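Side-chain contacts in extracellular solute-binding protein, family 1 (Trichodesmium erythraeum IMS101, PDB 6G7N), which binds ferric iron and probably delivers it to an ABC transporter as the extracellular solute-binding component: residues A[120-123]-A[127-130]; A[57-62]-A[142-147]; A[65-70]-A[92-97]. All coordinates share one frame; numbering follows the deposited sequence.

Contact 1 (A[120-123]-A[127-130]); sequences YEDL and KWKG
Asp122 OD1 accepts from Lys127 NZ at 2.8 Å, the shortest polar bond of this contact and a charged hydrogen bond that is also a salt bridge; the ammonium arrives on the syn lone pair. The other carboxylate oxygen is used differently: Trp128 NE1 donates to Asp122 OD2 at 3.0 Å, with a nearly straight N-H...O angle of 169°. That oxygen lies almost in the indole plane, yet the N-H meets it from above the carboxylate plane, the two flat groups standing 87° apart. With CG anti to the backbone N, chi1 167° sets the carboxylate of Asp122 where one oxygen meets each donor. At Asp122, an alanine here is likely to leave the indole N-H and the lysine ammonium without their shared carboxylate and the ring less firmly fixed in rotation. Leu123 CD2 lies over the margin of one ring face, 4.1 Å from Trp128 NE1, and Lys127 CG over the margin of the other. Lys127, an exposed residue, is extended beyond CG, which carries its charge to Asp122. Each segment holds a short 3-10 piece, 121-123 and 127-128, in the connection between strands 96-108 and 132-133. Leu123 packs on Phe165 of helix 140-167, and both Leu123 and Trp128 rest on Ile191 of strand 191-195.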
loop_
_atom_site.group_PDB
_atom_site.type_symbol
_atom_site.label_atom_id
_atom_site.label_comp_id
_atom_site.label_asym_id
_atom_site.label_seq_id
_atom_site.Cartn_x
_atom_site.Cartn_y
_atom_site.Cartn_z
ATOM N N TYR A 120 8.358 -6.164 13.857
ATOM C CA TYR A 120 9.005 -6.652 12.656
ATOM C C TYR A 120 10.395 -7.193 12.999
ATOM O O TYR A 120 10.833 -8.215 12.459
ATOM C CB TYR A 120 9.160 -5.547 11.590
ATOM C CG TYR A 120 7.842 -4.948 11.127
ATOM C CD1 TYR A 120 6.971 -5.651 10.319
ATOM C CD2 TYR A 120 7.469 -3.671 11.531
ATOM C CE1 TYR A 120 5.752 -5.108 9.896
ATOM C CE2 TYR A 120 6.266 -3.125 11.143
ATOM C CZ TYR A 120 5.398 -3.840 10.344
ATOM O OH TYR A 120 4.177 -3.277 10.010
ATOM N N GLU A 121 11.109 -6.512 13.899
ATOM C CA GLU A 121 12.470 -6.877 14.249
ATOM C C GLU A 121 12.537 -8.278 14.819
ATOM O O GLU A 121 13.479 -9.029 14.542
ATOM C CB GLU A 121 13.056 -5.842 15.224
ATOM C CG GLU A 121 13.369 -4.487 14.554
ATOM C CD GLU A 121 12.174 -3.561 14.264
ATOM O OE1 GLU A 121 11.043 -3.810 14.717
ATOM O OE2 GLU A 121 12.429 -2.558 13.550
ATOM N N ASP A 122 11.543 -8.652 15.621
ATOM C CA ASP A 122 11.494 -9.959 16.277
ATOM C C ASP A 122 11.412 -11.108 15.285
ATOM O O ASP A 122 11.749 -12.255 15.616
ATOM C CB ASP A 122 10.288 -9.988 17.237
ATOM C CG ASP A 122 9.932 -11.375 17.756
ATOM O OD1 ASP A 122 10.519 -11.714 18.763
ATOM O OD2 ASP A 122 8.983 -12.066 17.266
ATOM N N LEU A 123 10.983 -10.833 14.046
ATOM C CA LEU A 123 10.857 -11.886 13.040
ATOM C C LEU A 123 12.190 -12.466 12.582
ATOM O O LEU A 123 12.201 -13.522 11.941
ATOM C CB LEU A 123 10.067 -11.379 11.831
ATOM C CG LEU A 123 8.675 -10.864 12.195
ATOM C CD1 LEU A 123 7.983 -10.360 10.943
ATOM C CD2 LEU A 123 7.874 -11.964 12.881
ATOM N N LYS A 127 13.687 -18.443 16.942
ATOM C CA LYS A 127 12.449 -19.142 17.226
ATOM C C LYS A 127 11.533 -19.267 16.012
ATOM O O LYS A 127 10.693 -20.161 15.977
ATOM C CB LYS A 127 11.696 -18.489 18.390
ATOM C CG LYS A 127 11.243 -17.073 18.080
ATOM C CD LYS A 127 10.762 -16.335 19.318
ATOM C CE LYS A 127 10.489 -14.882 18.977
ATOM N NZ LYS A 127 10.078 -14.083 20.152
ATOM N N TRP A 128 11.682 -18.409 15.001
ATOM C CA TRP A 128 10.844 -18.474 13.806
ATOM C C TRP A 128 11.438 -19.316 12.684
ATOM O O TRP A 128 10.874 -19.349 11.583
ATOM C CB TRP A 128 10.500 -17.057 13.317
ATOM C CG TRP A 128 9.743 -16.259 14.308
ATOM C CD1 TRP A 128 10.148 -15.096 14.913
ATOM C CD2 TRP A 128 8.430 -16.525 14.801
ATOM N NE1 TRP A 128 9.175 -14.623 15.730
ATOM C CE2 TRP A 128 8.102 -15.467 15.700
ATOM C CE3 TRP A 128 7.471 -17.516 14.545
ATOM C CZ2 TRP A 128 6.889 -15.409 16.381
ATOM C CZ3 TRP A 128 6.244 -17.451 15.247
ATOM C CH2 TRP A 128 5.977 -16.395 16.139
ATOM N N LYS A 129 12.521 -20.052 12.956
ATOM C CA LYS A 129 13.159 -20.830 11.888
ATOM C C LYS A 129 12.172 -21.828 11.287
ATOM O O LYS A 129 11.499 -22.550 12.026
ATOM C CB LYS A 129 14.419 -21.542 12.390
ATOM C CG LYS A 129 15.317 -22.033 11.248
ATOM C CD LYS A 129 16.640 -22.548 11.754
ATOM C CE LYS A 129 17.656 -22.632 10.627
ATOM N NZ LYS A 129 17.342 -23.693 9.655
ATOM N N GLY A 130 12.095 -21.844 9.954
ATOM C CA GLY A 130 11.213 -22.769 9.244
ATOM C C GLY A 130 9.752 -22.364 9.258
ATOM O O GLY A 130 8.929 -23.158 8.803
#

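Contact 2 (A[57-62]-A[142-147])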
loop_
_atom_site.group_PDB
_atom_site.type_symbol
_atom_site.label_atom_id
_atom_site.label_comp_id
_atom_site.label_asym_id
_atom_site.label_seq_id
_atom_site.Cartn_x
_atom_site.Cartn_y
_atom_site.Cartn_z
ATOM N N THR A 57 -2.022 5.258 -8.479
ATOM C CA THR A 57 -1.442 3.922 -8.373
ATOM C C THR A 57 -1.381 3.529 -6.920
ATOM O O THR A 57 -1.885 4.235 -6.056
ATOM C CB THR A 57 -0.081 3.851 -9.099
ATOM O OG1 THR A 57 0.319 2.490 -9.285
ATOM C CG2 THR A 57 1.028 4.588 -8.336
ATOM N N VAL A 58 -0.795 2.358 -6.640
ATOM C CA VAL A 58 -0.547 1.936 -5.257
ATOM C C VAL A 58 0.937 1.913 -4.948
ATOM O O VAL A 58 1.777 1.631 -5.823
ATOM C CB VAL A 58 -1.205 0.597 -4.827
ATOM C CG1 VAL A 58 -2.649 0.555 -5.289
ATOM C CG2 VAL A 58 -0.462 -0.607 -5.361
ATOM N N ASP A 59 1.196 2.222 -3.679
ATOM C CA ASP A 59 2.494 2.190 -3.006
ATOM C C ASP A 59 3.254 3.492 -3.172
ATOM O O ASP A 59 3.505 3.922 -4.301
ATOM C CB ASP A 59 3.346 0.937 -3.345
ATOM C CG ASP A 59 4.261 0.566 -2.216
ATOM O OD1 ASP A 59 5.187 1.353 -1.935
ATOM O OD2 ASP A 59 4.004 -0.474 -1.579
ATOM N N ALA A 60 3.661 4.083 -2.056
ATOM C CA ALA A 60 4.462 5.290 -2.131
ATOM C C ALA A 60 5.759 5.039 -2.918
ATOM O O ALA A 60 6.305 5.976 -3.482
ATOM C CB ALA A 60 4.772 5.787 -0.730
ATOM N N GLY A 61 6.282 3.811 -2.929
ATOM C CA GLY A 61 7.453 3.551 -3.766
ATOM C C GLY A 61 7.207 3.809 -5.243
ATOM O O GLY A 61 8.117 4.308 -5.953
ATOM N N ARG A 62 6.020 3.445 -5.744
ATOM C CA ARG A 62 5.677 3.705 -7.163
ATOM C C ARG A 62 5.407 5.191 -7.390
ATOM O O ARG A 62 5.772 5.729 -8.435
ATOM C CB ARG A 62 4.454 2.910 -7.663
ATOM C CG ARG A 62 4.558 1.388 -7.717
ATOM C CD ARG A 62 3.509 0.757 -8.643
ATOM N NE ARG A 62 3.545 -0.713 -8.724
ATOM C CZ ARG A 62 2.828 -1.544 -7.969
ATOM N NH1 ARG A 62 2.929 -2.863 -8.141
ATOM N NH2 ARG A 62 2.006 -1.074 -7.042
ATOM N N ASN A 142 7.073 -5.269 -0.242
ATOM C CA ASN A 142 8.228 -5.733 0.503
ATOM C C ASN A 142 9.393 -4.747 0.401
ATOM O O ASN A 142 10.090 -4.508 1.390
ATOM C CB ASN A 142 8.693 -7.085 -0.044
ATOM C CG ASN A 142 7.828 -8.237 0.397
ATOM O OD1 ASN A 142 7.089 -8.147 1.390
ATOM N ND2 ASN A 142 7.959 -9.381 -0.309
ATOM N N GLN A 143 9.638 -4.219 -0.793
ATOM C CA GLN A 143 10.695 -3.233 -0.954
ATOM C C GLN A 143 10.450 -2.029 -0.030
ATOM O O GLN A 143 11.367 -1.534 0.627
ATOM C CB GLN A 143 10.813 -2.800 -2.406
ATOM C CG GLN A 143 11.301 -3.909 -3.317
ATOM C CD GLN A 143 11.173 -3.599 -4.784
ATOM O OE1 GLN A 143 10.794 -2.502 -5.173
ATOM N NE2 GLN A 143 11.461 -4.584 -5.614
ATOM N N SER A 144 9.188 -1.582 0.054
ATOM C CA SER A 144 8.873 -0.440 0.887
ATOM C C SER A 144 9.032 -0.734 2.381
ATOM O O SER A 144 9.505 0.111 3.138
ATOM C CB SER A 144 7.464 0.086 0.556
ATOM O OG SER A 144 7.528 0.739 -0.712
ATOM N N LEU A 145 8.622 -1.942 2.800
ATOM C CA LEU A 145 8.836 -2.314 4.196
ATOM C C LEU A 145 10.333 -2.379 4.530
ATOM O O LEU A 145 10.765 -1.863 5.561
ATOM C CB LEU A 145 8.141 -3.637 4.498
ATOM C CG LEU A 145 8.374 -4.164 5.905
ATOM C CD1 LEU A 145 7.776 -3.286 6.997
ATOM C CD2 LEU A 145 7.752 -5.548 6.020
ATOM N N ILE A 146 11.114 -3.004 3.663
ATOM C CA ILE A 146 12.553 -3.052 3.896
ATOM C C ILE A 146 13.180 -1.661 3.882
ATOM O O ILE A 146 14.062 -1.377 4.702
ATOM C CB ILE A 146 13.217 -4.081 2.963
ATOM C CG1 ILE A 146 13.023 -5.519 3.469
ATOM C CG2 ILE A 146 14.733 -3.868 2.894
ATOM C CD1 ILE A 146 11.770 -5.968 4.142
ATOM N N ALA A 147 12.743 -0.804 2.960
ATOM C CA ALA A 147 13.199 0.575 2.971
ATOM C C ALA A 147 12.955 1.242 4.326
ATOM O O ALA A 147 13.824 1.954 4.847
ATOM C CB ALA A 147 12.540 1.358 1.844
#
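Ser144 and Asp59 point their side chains at each other between helix 140-167 and the start of helix 60-68. Ser144 OG, lying anti to its own carbonyl carbon (chi1 -73°), donates to Asp59 OD1 at 2.7 Å. It comes in on the syn side of the carboxylate, 23° out of the plane. The same oxygen takes a second donor from the other direction: Gly61 N reaches Asp59 OD1 at 2.9 Å along the anti lone pair, with an N-H...O angle of 159°. Two bonds on different sides of OD1 should therefore limit the turning of this buried carboxylate. Gly61 is also the closest backbone neighbour, its CA 6.3 Å from that of Ser144, and a side chain there would crowd the hydroxyl, since a CB would fall 3.2 Å from Ser144 OG. Asp59 is thus a helix N-cap at the strand-to-helix turn of a solute-binding protein fold. Val58 and Arg62 beside it belong to the D-glutamate pocket, and the Asp59 side chain stands about 8 Å from the bound iron, whose ligand Tyr141 lies on the same helix as Ser144.

Contact 3 (A[65-70]-A[92-97]); sequences RAQEAG and EKLWFG
Gln67 reaches from helix 60-68 across to the chain entering strand 96-108, meeting partners along its whole length. Its CB lies 4.0 Å from Leu94 CD1, and CG is at a similar distance from that methyl. The amide carbon continues the apolar contact, Gln67 CD standing 3.8 Å from Leu94 CD1. At the tip the two amide atoms diverge. Gln67 OE1 accepts from Trp95 NE1 at 2.9 Å, the donor lying in the carbonyl plane. The N-H...O angle is 151°. The oxygen is tilted somewhat out of the indole plane, and amide and ring are turned 42° against each other. Gln67 NE2 faces Glu92 OE2 at 3.3 Å, the two side chains crossing at about a right angle. An unusual chi1 of 123°, off the staggered positions, and an extended chain beyond CG bring OE1 to Trp95 and NE2 to Glu92. The indole N-H of a buried ring is in this way satisfied by a side chain from the helix. After the helix, Gly70 with its positive phi closes a Schellman motif. Trp95 and Ala66 both touch Leu72 of strand 72-73, Ala66 also packs on Ile40 of helix 36-46, and Leu94 lies against Pro74.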
loop_
_atom_site.group_PDB
_atom_site.type_symbol
_atom_site.label_atom_id
_atom_site.label_comp_id
_atom_site.label_asym_id
_atom_site.label_seq_id
_atom_site.Cartn_x
_atom_site.Cartn_y
_atom_site.Cartn_z
ATOM N N ARG A 65 8.665 6.806 -7.747
ATOM C CA ARG A 65 9.195 6.566 -9.128
ATOM C C ARG A 65 8.545 7.499 -10.163
ATOM O O ARG A 65 9.224 8.025 -11.050
ATOM C CB ARG A 65 8.961 5.110 -9.512
ATOM C CG ARG A 65 9.854 4.110 -8.781
ATOM C CD ARG A 65 9.530 2.639 -9.044
ATOM N NE ARG A 65 10.418 1.713 -8.312
ATOM C CZ ARG A 65 10.233 0.393 -8.210
ATOM N NH1 ARG A 65 9.171 -0.199 -8.767
ATOM N NH2 ARG A 65 11.121 -0.356 -7.549
ATOM N N ALA A 66 7.251 7.766 -10.018
ATOM C CA ALA A 66 6.566 8.728 -10.901
ATOM C C ALA A 66 7.163 10.115 -10.743
ATOM O O ALA A 66 7.427 10.818 -11.723
ATOM C CB ALA A 66 5.064 8.717 -10.641
ATOM N N GLN A 67 7.375 10.509 -9.489
ATOM C CA GLN A 67 7.971 11.812 -9.222
ATOM C C GLN A 67 9.365 11.938 -9.859
ATOM O O GLN A 67 9.688 12.953 -10.480
ATOM C CB GLN A 67 7.958 12.095 -7.717
ATOM C CG GLN A 67 9.251 12.370 -7.074
ATOM C CD GLN A 67 9.156 12.560 -5.590
ATOM O OE1 GLN A 67 8.232 12.157 -4.915
ATOM N NE2 GLN A 67 10.167 13.161 -5.063
ATOM N N GLU A 68 10.161 10.898 -9.695
ATOM C CA GLU A 68 11.523 10.911 -10.287
ATOM C C GLU A 68 11.537 10.892 -11.832
ATOM O O GLU A 68 12.462 11.418 -12.458
ATOM C CB GLU A 68 12.361 9.769 -9.733
ATOM C CG GLU A 68 12.630 9.886 -8.235
ATOM C CD GLU A 68 13.388 11.136 -7.813
ATOM O OE1 GLU A 68 14.598 11.210 -8.101
ATOM O OE2 GLU A 68 12.785 12.028 -7.157
ATOM N N ALA A 69 10.493 10.305 -12.417
ATOM C CA ALA A 69 10.336 10.330 -13.863
ATOM C C ALA A 69 9.940 11.722 -14.379
ATOM O O ALA A 69 9.920 11.936 -15.584
ATOM C CB ALA A 69 9.318 9.279 -14.290
ATOM N N GLY A 70 9.569 12.650 -13.487
ATOM C CA GLY A 70 9.235 14.011 -13.862
ATOM C C GLY A 70 7.836 14.149 -14.389
ATOM O O GLY A 70 7.544 15.135 -15.052
ATOM N N GLU A 92 6.967 17.293 -0.964
ATOM C CA GLU A 92 7.068 18.263 -2.073
ATOM C C GLU A 92 5.733 18.477 -2.776
ATOM O O GLU A 92 5.678 19.163 -3.812
ATOM C CB GLU A 92 8.117 17.796 -3.088
ATOM C CG GLU A 92 9.545 17.732 -2.543
ATOM C CD GLU A 92 10.519 17.140 -3.546
ATOM O OE1 GLU A 92 10.957 17.875 -4.459
ATOM O OE2 GLU A 92 10.843 15.933 -3.441
ATOM N N LYS A 93 4.658 17.872 -2.274
ATOM C CA LYS A 93 3.307 18.110 -2.790
ATOM C C LYS A 93 3.091 17.563 -4.186
ATOM O O LYS A 93 2.204 18.002 -4.917
ATOM C CB LYS A 93 2.875 19.570 -2.681
ATOM C CG LYS A 93 3.121 20.201 -1.318
ATOM C CD LYS A 93 2.300 19.571 -0.186
ATOM C CE LYS A 93 2.527 20.260 1.166
ATOM N NZ LYS A 93 3.896 20.032 1.682
ATOM N N LEU A 94 3.859 16.540 -4.536
ATOM C CA LEU A 94 3.774 15.910 -5.850
ATOM C C LEU A 94 2.721 14.810 -5.950
ATOM O O LEU A 94 2.247 14.502 -7.045
ATOM C CB LEU A 94 5.141 15.390 -6.278
ATOM C CG LEU A 94 6.170 16.486 -6.554
ATOM C CD1 LEU A 94 7.555 15.882 -6.594
ATOM C CD2 LEU A 94 5.857 17.216 -7.860
ATOM N N TRP A 95 2.368 14.208 -4.813
ATOM C CA TRP A 95 1.404 13.134 -4.778
ATOM C C TRP A 95 0.875 13.037 -3.354
ATOM O O TRP A 95 1.462 13.565 -2.411
ATOM C CB TRP A 95 1.994 11.788 -5.278
ATOM C CG TRP A 95 3.320 11.433 -4.702
ATOM C CD1 TRP A 95 4.523 11.608 -5.341
ATOM C CD2 TRP A 95 3.624 10.881 -3.411
ATOM N NE1 TRP A 95 5.558 11.208 -4.526
ATOM C CE2 TRP A 95 5.028 10.783 -3.332
ATOM C CE3 TRP A 95 2.843 10.503 -2.290
ATOM C CZ2 TRP A 95 5.668 10.333 -2.192
ATOM C CZ3 TRP A 95 3.486 10.073 -1.165
ATOM C CH2 TRP A 95 4.874 9.979 -1.113
ATOM N N PHE A 96 -0.225 12.309 -3.246
ATOM C CA PHE A 96 -1.058 12.305 -2.035
ATOM C C PHE A 96 -1.684 10.938 -1.870
ATOM O O PHE A 96 -2.164 10.352 -2.836
ATOM C CB PHE A 96 -2.196 13.348 -2.192
ATOM C CG PHE A 96 -1.701 14.748 -2.456
ATOM C CD1 PHE A 96 -1.393 15.148 -3.765
ATOM C CD2 PHE A 96 -1.445 15.642 -1.422
ATOM C CE1 PHE A 96 -0.870 16.402 -4.022
ATOM C CE2 PHE A 96 -0.902 16.896 -1.692
ATOM C CZ PHE A 96 -0.620 17.256 -2.981
ATOM N N GLY A 97 -1.759 10.464 -0.622
ATOM C CA GLY A 97 -2.520 9.262 -0.332
ATOM C C GLY A 97 -4.010 9.513 -0.173
ATOM O O GLY A 97 -4.399 10.475 0.453
#

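Overall arrangement
Contact 2 is buried throughout and lies nearest the centre of the chain, whereas contacts 1 and 3 are partly buried and sit on opposite sides of that centre, about 35 Å apart between contact centres. In both outer contacts an indole N-H finds a side-chain oxygen, but contact 1 adds a salt bridge through the exposed Lys127 and contact 3 uses a neutral amide. Contact 2 has no ring and works by a hydroxyl and a helix cap. Helix 60-68 serves contacts 2 and 3, which touch where Ala60 CB approaches Trp95 CH2 at 4.2 Å. Tyr120 against Leu145 connects contact 1 to helix 140-167 of contact 2.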